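Local coordinates for protein epsin-3 (Saccharomyces cerevisiae, PDB 3ONK) that helps recruit clathrin to the Golgi network and endosomes and binds membranes enriched in phosphatidylinositol-3,5-bisphosphate, its ENTH domain being the part given here, at residues M32-Y40 and Q72-S82. Residues are numbered along the deposited sequence; the frame is centred on the assembly and turned at random.
Sequences MDQISQGTY and QLLDYLIKHGS
Segments 32-38 and 72-80, from helices 29-38 and 64-80 of the all-helical ENTH domain, cross at -56° with their axes 9.6 Å apart at closest approach, with a Met-aromatic contact of M32 and Y76 at one end and a joint between the helix ends at the other. Chi1 of Y76 (-172°) swings the ring away from its own amide and out beside M32, and chi2 stands it with one face to the M32 chain: M32 CB lies over that face, 3.9 Å from the centroid of the Y76 ring, M32 SD approaches obliquely, and M32 CE, folded back by the bend at chi3, reaches Y76 CD1 at 3.5 Å. The Y76 hydroxyl gives D33 OD1 a weak hydrogen bond. Shortening Y76 to an alanine would probably leave the M32 thioether without its aromatic partner and D33 OD1 without its hydroxyl donor, with a gap between them. Deeper in, L77 CD2 presses on the backbone of S36, 3.4 Å from S36 CA, and also meets I35 CG2. At the helix ends, S82 N donates a nearly straight bond to T39 OG1 (2.8 Å, 167°), a hydroxyl that itself donates to S36 O. Y40 lays its ring over S82, whose CB sits 3.8 Å from the ring centroid in a CH-pi contact. S82 N-caps helix 83-90 through R84 N, and F85 there packs on T39 and L77. Helix 11-19 lies against I35, while I52 and I48 of helix 42-57 touch L73 and T39.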
ATOM      1  N   MET A  32       2.614  -5.042  -9.425  1.00 17.74           N
ATOM      2  CA  MET A  32       1.509  -4.881  -8.488  1.00 20.45           C
ATOM      3  C   MET A  32       0.439  -5.971  -8.713  1.00 17.90           C
ATOM      4  O   MET A  32      -0.044  -6.593  -7.760  1.00 17.77           O
ATOM      5  CB  MET A  32       0.908  -3.482  -8.609  1.00 20.97           C
ATOM      6  CG  MET A  32       1.790  -2.366  -8.084  1.00 15.31           C
ATOM      7  SD  MET A  32       0.853  -0.850  -7.842  1.00 19.59           S
ATOM      8  CE  MET A  32       0.405  -0.449  -9.541  1.00 35.20           C
ATOM      9  N   ASP A  33       0.090  -6.213  -9.972  1.00 18.16           N
ATOM     10  CA  ASP A  33      -0.848  -7.290 -10.305  1.00 21.86           C
ATOM     11  C   ASP A  33      -0.348  -8.659  -9.825  1.00 20.89           C
ATOM     12  O   ASP A  33      -1.118  -9.455  -9.287  1.00 21.35           O
ATOM     13  CB  ASP A  33      -1.131  -7.323 -11.809  1.00 20.74           C
ATOM     14  CG  ASP A  33      -2.559  -7.767 -12.130  1.00 23.65           C
ATOM     15  OD1 ASP A  33      -3.420  -7.728 -11.229  1.00 31.26           O
ATOM     16  OD2 ASP A  33      -2.821  -8.144 -13.287  1.00 36.33           O
ATOM     17  N   GLN A  34       0.943  -8.930 -10.008  1.00 17.63           N
ATOM     18  CA  GLN A  34       1.524 -10.192  -9.525  1.00 16.93           C
ATOM     19  C   GLN A  34       1.289 -10.330  -8.029  1.00 21.47           C
ATOM     20  O   GLN A  34       0.924 -11.398  -7.531  1.00 23.00           O
ATOM     21  CB  GLN A  34       3.023 -10.275  -9.852  1.00 16.66           C
ATOM     22  CG  GLN A  34       3.321 -10.592 -11.334  1.00 20.68           C
ATOM     23  CD  GLN A  34       4.807 -10.495 -11.680  1.00 25.19           C
ATOM     24  OE1 GLN A  34       5.509  -9.623 -11.178  1.00 20.67           O
ATOM     25  NE2 GLN A  34       5.280 -11.378 -12.556  1.00 23.73           N
ATOM     26  N   ILE A  35       1.490  -9.233  -7.304  1.00 17.86           N
ATOM     27  CA  ILE A  35       1.301  -9.247  -5.868  1.00 19.27           C
ATOM     28  C   ILE A  35      -0.183  -9.417  -5.518  1.00 18.45           C
ATOM     29  O   ILE A  35      -0.547 -10.135  -4.580  1.00 19.07           O
ATOM     30  CB  ILE A  35       1.897  -7.977  -5.236  1.00 17.55           C
ATOM     31  CG1 ILE A  35       3.434  -8.029  -5.317  1.00 17.11           C
ATOM     32  CG2 ILE A  35       1.450  -7.857  -3.814  1.00 17.27           C
ATOM     33  CD1 ILE A  35       4.102  -6.662  -5.232  1.00 16.86           C
ATOM     34  N   SER A  36      -1.037  -8.752  -6.286  1.00 18.25           N
ATOM     35  CA  SER A  36      -2.467  -8.914  -6.144  1.00 17.89           C
ATOM     36  C   SER A  36      -2.855 -10.388  -6.246  1.00 21.72           C
ATOM     37  O   SER A  36      -3.669 -10.871  -5.464  1.00 25.55           O
ATOM     38  CB  SER A  36      -3.205  -8.067  -7.192  1.00 15.63           C
ATOM     39  OG  SER A  36      -4.598  -8.197  -7.042  1.00 20.93           O
ATOM     40  N   GLN A  37      -2.269 -11.103  -7.204  1.00 19.87           N
ATOM     41  CA  GLN A  37      -2.530 -12.537  -7.345  1.00 20.71           C
ATOM     42  C   GLN A  37      -2.221 -13.290  -6.050  1.00 21.16           C
ATOM     43  O   GLN A  37      -2.924 -14.237  -5.698  1.00 24.42           O
ATOM     44  CB  GLN A  37      -1.729 -13.159  -8.500  1.00 22.16           C
ATOM     45  CG  GLN A  37      -1.846 -12.443  -9.833  1.00 21.48           C
ATOM     46  CD  GLN A  37      -3.265 -12.357 -10.336  1.00 26.73           C
ATOM     47  OE1 GLN A  37      -3.805 -11.265 -10.518  1.00 30.68           O
ATOM     48  NE2 GLN A  37      -3.881 -13.510 -10.572  1.00 27.32           N
ATOM     49  N   GLY A  38      -1.170 -12.871  -5.348  1.00 19.27           N
ATOM     50  CA  GLY A  38      -0.767 -13.515  -4.119  1.00 17.23           C
ATOM     51  C   GLY A  38      -1.750 -13.329  -2.966  1.00 20.86           C
ATOM     52  O   GLY A  38      -1.713 -14.098  -2.009  1.00 19.13           O
ATOM     53  N   THR A  39      -2.619 -12.315  -3.059  1.00 20.39           N
ATOM     54  CA  THR A  39      -3.674 -12.094  -2.066  1.00 21.94           C
ATOM     55  C   THR A  39      -4.784 -13.125  -2.138  1.00 19.07           C
ATOM     56  O   THR A  39      -5.653 -13.155  -1.273  1.00 21.94           O
ATOM     57  CB  THR A  39      -4.345 -10.691  -2.189  1.00 24.95           C
ATOM     58  OG1 THR A  39      -5.124 -10.627  -3.391  1.00 17.86           O
ATOM     59  CG2 THR A  39      -3.312  -9.566  -2.170  1.00 20.02           C
ATOM     60  N   TYR A  40      -4.768 -13.966  -3.168  1.00 19.20           N
ATOM     61  CA  TYR A  40      -5.795 -14.992  -3.305  1.00 21.26           C
ATOM     62  C   TYR A  40      -5.432 -16.340  -2.682  1.00 24.42           C
ATOM     63  O   TYR A  40      -6.145 -17.339  -2.863  1.00 21.31           O
ATOM     64  CB  TYR A  40      -6.185 -15.152  -4.765  1.00 20.42           C
ATOM     65  CG  TYR A  40      -6.984 -13.970  -5.255  1.00 22.22           C
ATOM     66  CD1 TYR A  40      -8.367 -13.942  -5.113  1.00 20.39           C
ATOM     67  CD2 TYR A  40      -6.358 -12.869  -5.823  1.00 23.70           C
ATOM     68  CE1 TYR A  40      -9.101 -12.879  -5.547  1.00 17.93           C
ATOM     69  CE2 TYR A  40      -7.099 -11.787  -6.266  1.00 25.64           C
ATOM     70  CZ  TYR A  40      -8.476 -11.804  -6.115  1.00 21.68           C
ATOM     71  OH  TYR A  40      -9.237 -10.739  -6.538  1.00 28.65           O
ATOM     72  N   GLN A  72       0.713   3.340  -2.366  1.00 19.78           N
ATOM     73  CA  GLN A  72       0.340   3.067  -3.747  1.00 21.41           C
ATOM     74  C   GLN A  72       0.001   1.600  -3.956  1.00 19.17           C
ATOM     75  O   GLN A  72      -0.990   1.285  -4.593  1.00 21.40           O
ATOM     76  CB  GLN A  72       1.472   3.441  -4.707  1.00 21.33           C
ATOM     77  CG  GLN A  72       1.687   4.920  -4.909  1.00 21.64           C
ATOM     78  CD  GLN A  72       2.845   5.201  -5.843  1.00 26.63           C
ATOM     79  OE1 GLN A  72       3.999   4.888  -5.531  1.00 17.06           O
ATOM     80  NE2 GLN A  72       2.545   5.796  -7.003  1.00 20.89           N
ATOM     81  N   LEU A  73       0.846   0.704  -3.451  1.00 17.78           N
ATOM     82  CA  LEU A  73       0.595  -0.736  -3.580  1.00 19.56           C
ATOM     83  C   LEU A  73      -0.711  -1.146  -2.904  1.00 20.52           C
ATOM     84  O   LEU A  73      -1.495  -1.922  -3.448  1.00 19.52           O
ATOM     85  CB  LEU A  73       1.743  -1.540  -2.963  1.00 18.08           C
ATOM     86  CG  LEU A  73       1.628  -3.066  -3.005  1.00 17.37           C
ATOM     87  CD1 LEU A  73       1.343  -3.599  -4.416  1.00 13.57           C
ATOM     88  CD2 LEU A  73       2.904  -3.707  -2.444  1.00 15.75           C
ATOM     89  N   LEU A  74      -0.928  -0.618  -1.706  1.00 20.38           N
ATOM     90  CA  LEU A  74      -2.071  -0.993  -0.896  1.00 17.90           C
ATOM     91  C   LEU A  74      -3.350  -0.470  -1.545  1.00 22.70           C
ATOM     92  O   LEU A  74      -4.401  -1.110  -1.488  1.00 23.23           O
ATOM     93  CB  LEU A  74      -1.879  -0.440   0.520  1.00 22.36           C
ATOM     94  CG  LEU A  74      -2.558  -1.020   1.762  1.00 25.29           C
ATOM     95  CD1 LEU A  74      -2.431  -2.537   1.904  1.00 20.38           C
ATOM     96  CD2 LEU A  74      -1.989  -0.317   3.001  1.00 29.59           C
ATOM     97  N   ASP A  75      -3.256   0.683  -2.197  1.00 18.74           N
ATOM     98  CA  ASP A  75      -4.393   1.186  -2.948  1.00 21.66           C
ATOM     99  C   ASP A  75      -4.747   0.218  -4.077  1.00 20.42           C
ATOM    100  O   ASP A  75      -5.903  -0.160  -4.272  1.00 21.65           O
ATOM    101  CB  ASP A  75      -4.081   2.565  -3.536  1.00 23.35           C
ATOM    102  CG  ASP A  75      -5.286   3.185  -4.217  1.00 25.72           C
ATOM    103  OD1 ASP A  75      -6.243   3.540  -3.505  1.00 29.35           O
ATOM    104  OD2 ASP A  75      -5.292   3.282  -5.465  1.00 24.64           O
ATOM    105  N   TYR A  76      -3.736  -0.175  -4.831  1.00 20.18           N
ATOM    106  CA  TYR A  76      -3.948  -1.072  -5.953  1.00 21.14           C
ATOM    107  C   TYR A  76      -4.573  -2.382  -5.468  1.00 20.54           C
ATOM    108  O   TYR A  76      -5.467  -2.919  -6.111  1.00 20.84           O
ATOM    109  CB  TYR A  76      -2.618  -1.333  -6.671  1.00 18.06           C
ATOM    110  CG  TYR A  76      -2.753  -2.108  -7.963  1.00 23.07           C
ATOM    111  CD1 TYR A  76      -2.913  -1.449  -9.183  1.00 19.27           C
ATOM    112  CD2 TYR A  76      -2.731  -3.501  -7.964  1.00 23.56           C
ATOM    113  CE1 TYR A  76      -3.030  -2.166 -10.367  1.00 23.48           C
ATOM    114  CE2 TYR A  76      -2.857  -4.222  -9.138  1.00 19.52           C
ATOM    115  CZ  TYR A  76      -3.009  -3.554 -10.333  1.00 25.08           C
ATOM    116  OH  TYR A  76      -3.137  -4.281 -11.497  1.00 29.02           O
ATOM    117  N   LEU A  77      -4.115  -2.876  -4.319  1.00 17.97           N
ATOM    118  CA  LEU A  77      -4.540  -4.185  -3.830  1.00 20.31           C
ATOM    119  C   LEU A  77      -5.976  -4.158  -3.354  1.00 26.29           C
ATOM    120  O   LEU A  77      -6.715  -5.127  -3.502  1.00 21.41           O
ATOM    121  CB  LEU A  77      -3.632  -4.678  -2.708  1.00 19.92           C
ATOM    122  CG  LEU A  77      -2.192  -5.024  -3.095  1.00 24.02           C
ATOM    123  CD1 LEU A  77      -1.416  -5.478  -1.863  1.00 20.80           C
ATOM    124  CD2 LEU A  77      -2.141  -6.094  -4.188  1.00 21.79           C
ATOM    125  N   ILE A  78      -6.375  -3.030  -2.784  1.00 25.24           N
ATOM    126  CA  ILE A  78      -7.751  -2.864  -2.390  1.00 23.20           C
ATOM    127  C   ILE A  78      -8.672  -2.855  -3.610  1.00 25.09           C
ATOM    128  O   ILE A  78      -9.798  -3.344  -3.548  1.00 26.34           O
ATOM    129  CB  ILE A  78      -7.898  -1.648  -1.468  1.00 29.73           C
ATOM    130  CG1 ILE A  78      -7.175  -1.961  -0.145  1.00 24.07           C
ATOM    131  CG2 ILE A  78      -9.363  -1.323  -1.230  1.00 26.83           C
ATOM    132  CD1 ILE A  78      -6.790  -0.770   0.648  1.00 30.65           C
ATOM    133  N   LYS A  79      -8.162  -2.377  -4.740  1.00 25.31           N
ATOM    134  CA  LYS A  79      -8.942  -2.346  -5.981  1.00 27.16           C
ATOM    135  C   LYS A  79      -8.860  -3.639  -6.792  1.00 25.45           C
ATOM    136  O   LYS A  79      -9.772  -3.959  -7.553  1.00 21.40           O
ATOM    137  CB  LYS A  79      -8.509  -1.165  -6.856  1.00 23.85           C
ATOM    138  CG  LYS A  79      -8.878   0.193  -6.275  1.00 22.18           C
ATOM    139  CD  LYS A  79      -8.105   1.322  -6.949  1.00 21.56           C
ATOM    140  CE  LYS A  79      -8.291   2.633  -6.194  1.00 22.06           C
ATOM    141  NZ  LYS A  79      -7.481   3.739  -6.794  1.00 27.70           N
ATOM    142  N   HIS A  80      -7.775  -4.389  -6.628  1.00 17.34           N
ATOM    143  CA  HIS A  80      -7.554  -5.556  -7.484  1.00 23.10           C
ATOM    144  C   HIS A  80      -7.484  -6.885  -6.724  1.00 24.16           C
ATOM    145  O   HIS A  80      -7.723  -7.950  -7.304  1.00 26.33           O
ATOM    146  CB  HIS A  80      -6.292  -5.380  -8.347  1.00 20.56           C
ATOM    147  CG  HIS A  80      -6.307  -4.147  -9.203  1.00 20.39           C
ATOM    148  ND1 HIS A  80      -6.729  -4.151 -10.516  1.00 27.13           N
ATOM    149  CD2 HIS A  80      -5.952  -2.868  -8.926  1.00 18.71           C
ATOM    150  CE1 HIS A  80      -6.644  -2.926 -11.007  1.00 22.46           C
ATOM    151  NE2 HIS A  80      -6.173  -2.130 -10.064  1.00 20.23           N
ATOM    152  N   GLY A  81      -7.160  -6.809  -5.436  1.00 18.93           N
ATOM    153  CA  GLY A  81      -6.827  -7.976  -4.637  1.00 21.49           C
ATOM    154  C   GLY A  81      -8.043  -8.695  -4.101  1.00 20.97           C
ATOM    155  O   GLY A  81      -9.164  -8.284  -4.338  1.00 19.69           O
ATOM    156  N   SER A  82      -7.806  -9.782  -3.386  1.00 19.55           N
ATOM    157  CA  SER A  82      -8.860 -10.592  -2.801  1.00 18.95           C
ATOM    158  C   SER A  82      -9.696  -9.780  -1.815  1.00 24.93           C
ATOM    159  O   SER A  82      -9.194  -8.872  -1.151  1.00 23.32           O
ATOM    160  CB  SER A  82      -8.225 -11.775  -2.074  1.00 21.29           C
ATOM    161  OG  SER A  82      -9.178 -12.530  -1.369  1.00 28.19           O
TER